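Local coordinates for protein glutathione S-transferase (PDB 5ZFG) that probably conjugates glutathione to electrophilic compounds as a glutathione transferase, and metabolises the insecticide diazinon in the silkworm, at residues 131-136 and 173-178. Residues are numbered along the deposited sequence; the frame is centred on the assembly and turned at random. Where two conformers were deposited one is given.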
ATOM      1  N   LYS B 131      -5.612 -16.274 -11.737  1.00 12.19           N
ATOM      2  CA  LYS B 131      -5.488 -15.116 -10.867  1.00 12.52           C
ATOM      3  C   LYS B 131      -5.259 -13.838 -11.666  1.00 14.39           C
ATOM      4  O   LYS B 131      -5.700 -12.764 -11.242  1.00 13.19           O
ATOM      5  CB  LYS B 131      -4.376 -15.356  -9.846  1.00 14.04           C
ATOM      6  CG  LYS B 131      -4.792 -16.345  -8.723  1.00 16.55           C
ATOM      7  CD  LYS B 131      -3.645 -16.647  -7.786  1.00 18.12           C
ATOM      8  CE  LYS B 131      -4.006 -17.733  -6.770  1.00 30.48           C
ATOM      9  NZ  LYS B 131      -4.753 -17.214  -5.597  1.00 26.19           N
ATOM     10  N   VAL B 132      -4.597 -13.929 -12.826  1.00 12.78           N
ATOM     11  CA  VAL B 132      -4.535 -12.778 -13.724  1.00 14.19           C
ATOM     12  C   VAL B 132      -5.942 -12.361 -14.127  1.00 14.83           C
ATOM     13  O   VAL B 132      -6.301 -11.177 -14.076  1.00 11.73           O
ATOM     14  CB  VAL B 132      -3.680 -13.089 -14.967  1.00 15.32           C
ATOM     15  CG1 VAL B 132      -3.826 -11.970 -15.982  1.00 14.18           C
ATOM     16  CG2 VAL B 132      -2.222 -13.297 -14.586  1.00 12.10           C
ATOM     17  N   HIS B 133      -6.771 -13.334 -14.512  1.00 11.97           N
ATOM     18  CA  HIS B 133      -8.118 -12.985 -14.954  1.00 16.49           C
ATOM     19  C   HIS B 133      -8.965 -12.439 -13.809  1.00 12.34           C
ATOM     20  O   HIS B 133      -9.810 -11.567 -14.031  1.00 13.88           O
ATOM     21  CB  HIS B 133      -8.781 -14.199 -15.622  1.00 12.82           C
ATOM     22  CG  HIS B 133      -8.331 -14.409 -17.035  1.00 18.77           C
ATOM     23  ND1 HIS B 133      -8.713 -13.578 -18.065  1.00 19.14           N
ATOM     24  CD2 HIS B 133      -7.490 -15.323 -17.580  1.00 16.79           C
ATOM     25  CE1 HIS B 133      -8.150 -13.984 -19.190  1.00 19.85           C
ATOM     26  NE2 HIS B 133      -7.402 -15.041 -18.924  1.00 26.75           N
ATOM     27  N   ILE B 134      -8.754 -12.916 -12.582  1.00 13.00           N
ATOM     28  CA  ILE B 134      -9.502 -12.364 -11.454  1.00 14.98           C
ATOM     29  C   ILE B 134      -9.119 -10.903 -11.210  1.00 15.43           C
ATOM     30  O   ILE B 134      -9.987 -10.056 -10.949  1.00 12.62           O
ATOM     31  CB  ILE B 134      -9.297 -13.240 -10.202  1.00 13.92           C
ATOM     32  CG1 ILE B 134     -10.049 -14.565 -10.374  1.00 20.28           C
ATOM     33  CG2 ILE B 134      -9.799 -12.525  -8.961  1.00 18.72           C
ATOM     34  CD1 ILE B 134      -9.458 -15.715  -9.606  1.00 26.35           C
ATOM     35  N   SER B 135      -7.826 -10.572 -11.335  1.00 11.87           N
ATOM     36  CA  SER B 135      -7.384  -9.189 -11.143  1.00 15.19           C
ATOM     37  C   SER B 135      -7.958  -8.275 -12.214  1.00 10.41           C
ATOM     38  O   SER B 135      -8.416  -7.163 -11.917  1.00 11.08           O
ATOM     39  CB  SER B 135      -5.860  -9.110 -11.155  1.00 14.78           C
ATOM     40  OG  SER B 135      -5.302  -9.831 -10.078  1.00 14.88           O
ATOM     41  N   LEU B 136      -7.900  -8.714 -13.480  1.00 11.31           N
ATOM     42  CA  LEU B 136      -8.529  -7.956 -14.549  1.00 11.15           C
ATOM     43  C   LEU B 136     -10.020  -7.801 -14.292  1.00 12.37           C
ATOM     44  O   LEU B 136     -10.577  -6.710 -14.468  1.00 16.22           O
ATOM     45  CB  LEU B 136      -8.273  -8.648 -15.892  1.00 11.55           C
ATOM     46  CG  LEU B 136      -6.806  -8.634 -16.316  1.00 11.30           C
ATOM     47  CD1 LEU B 136      -6.527  -9.648 -17.404  1.00 11.46           C
ATOM     48  CD2 LEU B 136      -6.407  -7.229 -16.766  1.00 13.67           C
ATOM     49  N   ILE B 173       3.904  -9.535 -22.981  1.00 13.51           N
ATOM     50  CA  ILE B 173       3.917 -10.963 -23.280  1.00 15.04           C
ATOM     51  C   ILE B 173       2.812 -11.350 -24.265  1.00 15.55           C
ATOM     52  O   ILE B 173       2.516 -12.542 -24.422  1.00 16.59           O
ATOM     53  CB  ILE B 173       3.831 -11.805 -21.992  1.00 20.26           C
ATOM     54  CG1 ILE B 173       2.476 -11.633 -21.298  1.00 16.46           C
ATOM     55  CG2 ILE B 173       4.972 -11.467 -21.048  1.00 21.16           C
ATOM     56  CD1 ILE B 173       2.062 -12.864 -20.501  1.00 21.00           C
ATOM     57  N   ASP B 174       2.204 -10.365 -24.931  1.00 15.45           N
ATOM     58  CA  ASP B 174       1.149 -10.585 -25.923  0.56 21.77           C
ATOM     59  C   ASP B 174      -0.073 -11.263 -25.308  1.00 28.52           C
ATOM     60  O   ASP B 174      -0.764 -12.043 -25.970  1.00 23.05           O
ATOM     61  CB  ASP B 174       1.666 -11.385 -27.126  0.56 21.27           C
ATOM     62  CG  ASP B 174       0.778 -11.243 -28.349  0.56 22.09           C
ATOM     63  OD1 ASP B 174       0.435 -10.100 -28.711  0.56 28.67           O
ATOM     64  OD2 ASP B 174       0.425 -12.278 -28.947  0.56 27.02           O
ATOM     65  N   PHE B 175      -0.340 -10.958 -24.040  1.00 18.64           N
ATOM     66  CA  PHE B 175      -1.529 -11.439 -23.348  1.00 17.58           C
ATOM     67  C   PHE B 175      -2.741 -10.666 -23.847  1.00 21.33           C
ATOM     68  O   PHE B 175      -2.785  -9.437 -23.732  1.00 19.77           O
ATOM     69  CB  PHE B 175      -1.344 -11.250 -21.841  1.00 21.72           C
ATOM     70  CG  PHE B 175      -2.367 -11.961 -20.989  1.00 18.40           C
ATOM     71  CD1 PHE B 175      -3.676 -11.499 -20.916  1.00 18.05           C
ATOM     72  CD2 PHE B 175      -2.001 -13.063 -20.227  1.00 19.13           C
ATOM     73  CE1 PHE B 175      -4.615 -12.138 -20.122  1.00 19.88           C
ATOM     74  CE2 PHE B 175      -2.928 -13.713 -19.430  1.00 27.31           C
ATOM     75  CZ  PHE B 175      -4.242 -13.250 -19.380  1.00 23.48           C
ATOM     76  N   ASP B 176      -3.723 -11.372 -24.402  1.00 20.48           N
ATOM     77  CA  ASP B 176      -4.935 -10.717 -24.883  1.00 24.74           C
ATOM     78  C   ASP B 176      -5.867 -10.442 -23.708  1.00 17.15           C
ATOM     79  O   ASP B 176      -6.340 -11.379 -23.051  1.00 21.36           O
ATOM     80  CB  ASP B 176      -5.628 -11.582 -25.936  1.00 22.33           C
ATOM     81  CG  ASP B 176      -7.003 -11.053 -26.330  1.00 28.09           C
ATOM     82  OD1 ASP B 176      -7.245  -9.822 -26.298  1.00 26.23           O
ATOM     83  OD2 ASP B 176      -7.860 -11.891 -26.678  1.00 44.94           O
ATOM     84  N   PHE B 177      -6.135  -9.164 -23.444  1.00 19.78           N
ATOM     85  CA  PHE B 177      -7.085  -8.780 -22.409  1.00 20.73           C
ATOM     86  C   PHE B 177      -8.201  -7.918 -22.990  1.00 21.38           C
ATOM     87  O   PHE B 177      -8.852  -7.161 -22.269  1.00 20.07           O
ATOM     88  CB  PHE B 177      -6.392  -8.087 -21.222  1.00 21.62           C
ATOM     89  CG  PHE B 177      -5.494  -6.909 -21.584  1.00 16.79           C
ATOM     90  CD1 PHE B 177      -5.971  -5.605 -21.500  1.00 17.01           C
ATOM     91  CD2 PHE B 177      -4.157  -7.106 -21.926  1.00 18.43           C
ATOM     92  CE1 PHE B 177      -5.143  -4.513 -21.802  1.00 20.19           C
ATOM     93  CE2 PHE B 177      -3.321  -6.024 -22.224  1.00 15.90           C
ATOM     94  CZ  PHE B 177      -3.808  -4.730 -22.163  1.00 14.20           C
ATOM     95  N   SER B 178      -8.453  -8.053 -24.299  1.00 21.30           N
ATOM     96  CA  SER B 178      -9.442  -7.202 -24.960  1.00 21.51           C
ATOM     97  C   SER B 178     -10.866  -7.506 -24.514  1.00 21.43           C
ATOM     98  O   SER B 178     -11.738  -6.636 -24.630  1.00 24.94           O
ATOM     99  CB  SER B 178      -9.334  -7.335 -26.487  1.00 23.05           C
ATOM    100  OG  SER B 178      -9.503  -8.680 -26.889  1.00 21.84           O
TER
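Phe175 reaches from the loop 173-178 to Val132, His133 and Leu136 on helix 126-146, within the all-helical C-terminal domain of the glutathione S-transferase fold. The loop starts where a Schellman motif, with Asp174 at positive phi as its C-prime residue, ends helix 160-172. The bond from CA to CB of Phe175 is directed toward the helix, and the side chain extends with CG anti to the backbone N (chi1 -168°), carrying the far end of the ring to the helix surface. Phe175 CE2 lies 4.0 Å from Val132 CG1; on the other side of the ring's long axis, Phe175 CE1 lies 4.1 Å from His133 CE1 and 4.2 Å from Leu136 CD1. Phe175 CZ makes the closest approaches, 3.7 Å to Val132 CG1 and again 3.7 Å to His133 NE2. Imidazole and phenyl form an oblique aromatic pair, with planes at 47° and centroids 5.5 Å apart. A hydrogen bond between His133 ND1 and the hydroxyl of Tyr180 helps to fix the imidazole's orientation. Leu170 of helix 160-172 touches Phe175, Val132 and Leu136 as well, adding that helix to the cluster around the contact. No hydrogen bond links the two segments. Farther along, Asp176 OD1 accepts from Ser178 N, which forms an Asx turn, and also from Ser178 OG. While the Phe177 ring turns off to pack edge-to-face with Tyr187, Leu136 CD1 lies 4.1 Å from Phe177 CB.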